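PDB 4GQ2: nucleoporin nup120, which serves as a structural component of the nuclear pore complex, whose nucleoporins also can dock transport factors that associate with the pore transiently. Local coordinates for residues A[685-689]-A[799-803]; A[548-552]-A[653-657]. One frame throughout, in Å; residues are numbered along the deposited sequence.

Contact 1 (A[685-689]-A[799-803]); sequences ILKKF and LSAIF
Phe689 lays one face of its ring under Phe803 CZ, which stands 3.5 Å above the Phe689 plane and over its centre. The two side chains arrive from opposite directions, and the nearest atoms are Phe689 CD1 and Phe803 CZ, 3.6 Å apart. With the planes inclined at 43° and the centroids 4.5 Å from each other, the pair is oblique, neither a parallel stack nor a T-shaped one. Within its own helix, Ile802 CG2 lies over the centre of one face of the Phe803 ring.

This is helix-to-helix packing in the α-helical part of the protein, between helices 672-703 and 790-803. Their local axes run 13.0 Å apart at a crossing angle of -29°, a spacing spanned here by the side chains of Ile685, Leu686 and Phe689 meeting Leu799, Ile802 and Phe803. All six touching residues are buried.

Beside the rings, aliphatic branches complete the interface. Leu686 CD2 meets Ile802 CD1 at 3.8 Å, at the ends of both chains. Ile685 uses the branch anti to its backbone N, CG2, to reach Leu799 CD2 at 4.1 Å, the two side chains crossing at about a right angle. Helix 719-739 adds Leu735 against both Leu686 and Ile802, while Phe660 packs on Phe689 and Leu799.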
loop_
_atom_site.group_PDB
_atom_site.type_symbol
_atom_site.label_atom_id
_atom_site.label_comp_id
_atom_site.label_asym_id
_atom_site.label_seq_id
_atom_site.Cartn_x
_atom_site.Cartn_y
_atom_site.Cartn_z
ATOM N N ILE A 685 -0.990 10.473 9.356
ATOM C CA ILE A 685 -1.877 11.635 9.471
ATOM C C ILE A 685 -3.251 11.363 8.845
ATOM O O ILE A 685 -4.289 11.659 9.448
ATOM C CB ILE A 685 -1.250 12.912 8.853
ATOM C CG1 ILE A 685 0.089 13.258 9.517
ATOM C CG2 ILE A 685 -2.204 14.094 8.960
ATOM C CD1 ILE A 685 0.087 13.127 11.020
ATOM N N LEU A 686 -3.250 10.783 7.647
ATOM C CA LEU A 686 -4.486 10.496 6.910
ATOM C C LEU A 686 -5.444 9.546 7.619
ATOM O O LEU A 686 -6.650 9.669 7.454
ATOM C CB LEU A 686 -4.187 9.992 5.497
ATOM C CG LEU A 686 -3.527 10.984 4.531
ATOM C CD1 LEU A 686 -3.062 10.262 3.292
ATOM C CD2 LEU A 686 -4.444 12.130 4.144
ATOM N N LYS A 687 -4.914 8.670 8.424
ATOM C CA LYS A 687 -5.731 7.778 9.175
ATOM C C LYS A 687 -6.492 8.484 10.251
ATOM O O LYS A 687 -7.602 8.187 10.506
ATOM C CB LYS A 687 -4.889 6.712 9.808
ATOM C CG LYS A 687 -4.758 5.473 8.994
ATOM C CD LYS A 687 -3.583 4.694 9.496
ATOM C CE LYS A 687 -3.698 3.251 9.116
ATOM N NZ LYS A 687 -2.379 2.722 8.728
ATOM N N LYS A 688 -5.855 9.423 10.893
ATOM C CA LYS A 688 -6.497 10.254 11.906
ATOM C C LYS A 688 -7.509 11.202 11.263
ATOM O O LYS A 688 -8.609 11.371 11.770
ATOM C CB LYS A 688 -5.458 10.984 12.759
ATOM C CG LYS A 688 -4.443 10.034 13.380
ATOM C CD LYS A 688 -3.697 10.654 14.551
ATOM C CE LYS A 688 -2.844 9.626 15.284
ATOM N NZ LYS A 688 -1.544 9.414 14.588
ATOM N N PHE A 689 -7.162 11.774 10.115
ATOM C CA PHE A 689 -8.141 12.557 9.360
ATOM C C PHE A 689 -9.413 11.770 9.015
ATOM O O PHE A 689 -10.521 12.243 9.277
ATOM C CB PHE A 689 -7.514 13.197 8.110
ATOM C CG PHE A 689 -6.979 14.581 8.351
ATOM C CD1 PHE A 689 -7.833 15.612 8.724
ATOM C CD2 PHE A 689 -5.628 14.855 8.208
ATOM C CE1 PHE A 689 -7.345 16.890 8.956
ATOM C CE2 PHE A 689 -5.135 16.133 8.429
ATOM C CZ PHE A 689 -5.994 17.152 8.802
ATOM N N LEU A 799 -0.681 17.965 2.409
ATOM C CA LEU A 799 -1.923 18.181 3.153
ATOM C C LEU A 799 -2.720 19.351 2.587
ATOM O O LEU A 799 -3.938 19.265 2.453
ATOM C CB LEU A 799 -1.651 18.395 4.651
ATOM C CG LEU A 799 -1.077 17.193 5.404
ATOM C CD1 LEU A 799 -0.839 17.542 6.862
ATOM C CD2 LEU A 799 -1.979 15.970 5.283
ATOM N N SER A 800 -2.024 20.432 2.245
ATOM C CA SER A 800 -2.653 21.594 1.624
ATOM C C SER A 800 -3.348 21.204 0.324
ATOM O O SER A 800 -4.506 21.560 0.108
ATOM C CB SER A 800 -1.627 22.703 1.374
ATOM O OG SER A 800 -2.249 23.852 0.829
ATOM N N ALA A 801 -2.651 20.448 -0.523
ATOM C CA ALA A 801 -3.227 19.968 -1.784
ATOM C C ALA A 801 -4.478 19.114 -1.582
ATOM O O ALA A 801 -5.322 19.012 -2.480
ATOM C CB ALA A 801 -2.191 19.198 -2.587
ATOM N N ILE A 802 -4.594 18.505 -0.407
ATOM C CA ILE A 802 -5.726 17.636 -0.108
ATOM C C ILE A 802 -6.937 18.461 0.294
ATOM O O ILE A 802 -8.052 18.173 -0.134
ATOM C CB ILE A 802 -5.397 16.610 1.011
ATOM C CG1 ILE A 802 -4.309 15.637 0.548
ATOM C CG2 ILE A 802 -6.648 15.846 1.433
ATOM C CD1 ILE A 802 -3.608 14.900 1.675
ATOM N N PHE A 803 -6.719 19.483 1.117
ATOM C CA PHE A 803 -7.837 20.191 1.742
ATOM C C PHE A 803 -8.206 21.565 1.179
ATOM O O PHE A 803 -9.344 22.001 1.356
ATOM C CB PHE A 803 -7.638 20.282 3.255
ATOM C CG PHE A 803 -7.618 18.947 3.944
ATOM C CD1 PHE A 803 -8.798 18.231 4.150
ATOM C CD2 PHE A 803 -6.419 18.406 4.395
ATOM C CE1 PHE A 803 -8.779 17.006 4.790
ATOM C CE2 PHE A 803 -6.392 17.171 5.027
ATOM C CZ PHE A 803 -7.574 16.474 5.229
#

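Contact 2 (A[548-552]-A[653-657])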
loop_
_atom_site.group_PDB
_atom_site.type_symbol
_atom_site.label_atom_id
_atom_site.label_comp_id
_atom_site.label_asym_id
_atom_site.label_seq_id
_atom_site.Cartn_x
_atom_site.Cartn_y
_atom_site.Cartn_z
ATOM N N LEU A 548 -2.388 19.323 14.551
ATOM C CA LEU A 548 -3.640 19.437 15.305
ATOM C C LEU A 548 -4.465 18.160 15.304
ATOM O O LEU A 548 -5.000 17.749 16.340
ATOM C CB LEU A 548 -4.501 20.575 14.756
ATOM C CG LEU A 548 -4.410 21.949 15.409
ATOM C CD1 LEU A 548 -5.414 22.880 14.749
ATOM C CD2 LEU A 548 -4.654 21.864 16.909
ATOM N N ILE A 549 -4.555 17.536 14.133
ATOM C CA ILE A 549 -5.341 16.321 13.958
ATOM C C ILE A 549 -4.886 15.219 14.929
ATOM O O ILE A 549 -5.716 14.504 15.495
ATOM C CB ILE A 549 -5.355 15.864 12.470
ATOM C CG1 ILE A 549 -6.408 14.776 12.236
ATOM C CG2 ILE A 549 -3.974 15.428 12.006
ATOM C CD1 ILE A 549 -7.821 15.235 12.514
ATOM N N GLU A 550 -3.574 15.124 15.144
ATOM C CA GLU A 550 -2.998 14.153 16.077
ATOM C C GLU A 550 -3.435 14.405 17.521
ATOM O O GLU A 550 -3.948 13.491 18.166
ATOM C CB GLU A 550 -1.474 14.109 15.950
ATOM C CG GLU A 550 -1.011 13.856 14.523
ATOM C CD GLU A 550 0.461 13.527 14.423
ATOM O OE1 GLU A 550 1.229 14.416 14.014
ATOM O OE2 GLU A 550 0.844 12.381 14.747
ATOM N N SER A 551 -3.254 15.636 18.006
ATOM C CA SER A 551 -3.760 16.057 19.330
ATOM C C SER A 551 -5.241 15.712 19.544
ATOM O O SER A 551 -5.632 15.256 20.618
ATOM C CB SER A 551 -3.569 17.564 19.532
ATOM O OG SER A 551 -2.271 17.984 19.151
ATOM N N PHE A 552 -6.055 15.921 18.514
ATOM C CA PHE A 552 -7.494 15.653 18.596
ATOM C C PHE A 552 -7.860 14.170 18.528
ATOM O O PHE A 552 -8.976 13.791 18.883
ATOM C CB PHE A 552 -8.252 16.436 17.522
ATOM C CG PHE A 552 -8.415 17.891 17.844
ATOM C CD1 PHE A 552 -7.461 18.814 17.444
ATOM C CD2 PHE A 552 -9.519 18.338 18.558
ATOM C CE1 PHE A 552 -7.604 20.155 17.742
ATOM C CE2 PHE A 552 -9.670 19.681 18.859
ATOM C CZ PHE A 552 -8.708 20.589 18.448
ATOM N N LEU A 653 -14.019 24.649 13.849
ATOM C CA LEU A 653 -13.047 23.622 14.218
ATOM C C LEU A 653 -12.617 22.789 13.002
ATOM O O LEU A 653 -11.423 22.555 12.809
ATOM C CB LEU A 653 -13.573 22.731 15.346
ATOM C CG LEU A 653 -12.572 21.736 15.951
ATOM C CD1 LEU A 653 -11.243 22.390 16.289
ATOM C CD2 LEU A 653 -13.151 21.064 17.181
ATOM N N ILE A 654 -13.583 22.381 12.174
ATOM C CA ILE A 654 -13.290 21.680 10.919
ATOM C C ILE A 654 -12.409 22.536 10.013
ATOM O O ILE A 654 -11.544 22.014 9.312
ATOM C CB ILE A 654 -14.576 21.216 10.191
ATOM C CG1 ILE A 654 -15.163 19.999 10.898
ATOM C CG2 ILE A 654 -14.304 20.862 8.730
ATOM C CD1 ILE A 654 -16.653 19.834 10.698
ATOM N N GLN A 655 -12.619 23.849 10.041
ATOM C CA GLN A 655 -11.762 24.758 9.289
ATOM C C GLN A 655 -10.338 24.752 9.845
ATOM O O GLN A 655 -9.382 24.723 9.078
ATOM C CB GLN A 655 -12.340 26.176 9.249
ATOM C CG GLN A 655 -13.495 26.369 8.273
ATOM C CD GLN A 655 -13.086 26.233 6.813
ATOM O OE1 GLN A 655 -13.613 25.387 6.085
ATOM N NE2 GLN A 655 -12.144 27.069 6.378
ATOM N N ARG A 656 -10.203 24.753 11.170
ATOM C CA ARG A 656 -8.883 24.701 11.811
ATOM C C ARG A 656 -8.109 23.435 11.452
ATOM O O ARG A 656 -6.916 23.499 11.157
ATOM C CB ARG A 656 -8.996 24.788 13.339
ATOM C CG ARG A 656 -9.047 26.194 13.901
ATOM C CD ARG A 656 -8.072 26.377 15.057
ATOM N NE ARG A 656 -8.420 25.585 16.235
ATOM C CZ ARG A 656 -7.563 25.252 17.199
ATOM N NH1 ARG A 656 -6.291 25.630 17.133
ATOM N NH2 ARG A 656 -7.976 24.529 18.232
ATOM N N LEU A 657 -8.798 22.295 11.488
ATOM C CA LEU A 657 -8.163 20.988 11.318
ATOM C C LEU A 657 -7.587 20.806 9.922
ATOM O O LEU A 657 -6.512 20.229 9.760
ATOM C CB LEU A 657 -9.144 19.857 11.652
ATOM C CG LEU A 657 -9.596 19.753 13.113
ATOM C CD1 LEU A 657 -10.826 18.868 13.260
ATOM C CD2 LEU A 657 -8.474 19.266 14.019
#
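Apolar packing between two helices makes this contact, with an arginine along one border, at the place where the chain passes from the last propeller strands into the α-helical part. Helix 548-553 follows strand 539-544 closely, and this short helix meets helix 646-658 at 124° between local axes that approach to 10.9 Å.

Leu657 has the largest share of the buried surface. Its CG lies anti to the carbonyl carbon (chi1 -66°), and the branch ending in CD2 reaches Phe552 CD1 at 3.6 Å, oblique to the ring. The same methyl lies 4.2 Å from Leu548 CB and 4.4 Å from Ile549 CD1, so one leucine branch serves three residues of the opposing helix. Farther round the Phe552 ring, CZ touches Leu653 CD1 at 3.8 Å, again obliquely.

Arg656 reaches past this apolar group through a chain bent at chi2 and chi3. Leu548 CD1 rests over one face of its guanidinium, offset toward the rim and 3.7 Å from NH1. Arg656 NH2 comes to the edge of the Phe552 ring, 4.0 Å from CZ and near the ring plane, with the two planes 79° apart, so the charge does not sit over the pi face. NH2 also makes a weak hydrogen bond to Tyr575 OH, and Tyr575 meets Phe552 edge-to-face.

Were Phe552 replaced by an alanine, Leu657 CD2 and Leu653 CD1 would probably lose the ring they share, with a gap left beside Tyr575.

The arrangement is a small apolar helix-helix interface at the junction of a β-propeller and an α-helical domain, the two-part architecture of Nup120.

From the N terminus, the chain runs through propeller strands, helices between 419 and 515 and closing strands up to 539-544, then enters helix 548-553. About 100 residues later, largely helical, helix 646-658 returns to it and contact 2 closes. Contact 1 then opens on helix 672-703 and closes at helix 790-803 after another 109 residues, so the two loops follow in series, neither enclosing nor crossing the other. In space they adjoin, with centres 11 Å apart: Phe689 CZ approaches Leu657 O to 3.3 Å, and Ile685 CG2 lies 3.8 Å from Ile549 CG2. Helix 672-703, one side of contact 1, thus packs against both helices of contact 2, linking helix 548-553 to helix 790-803.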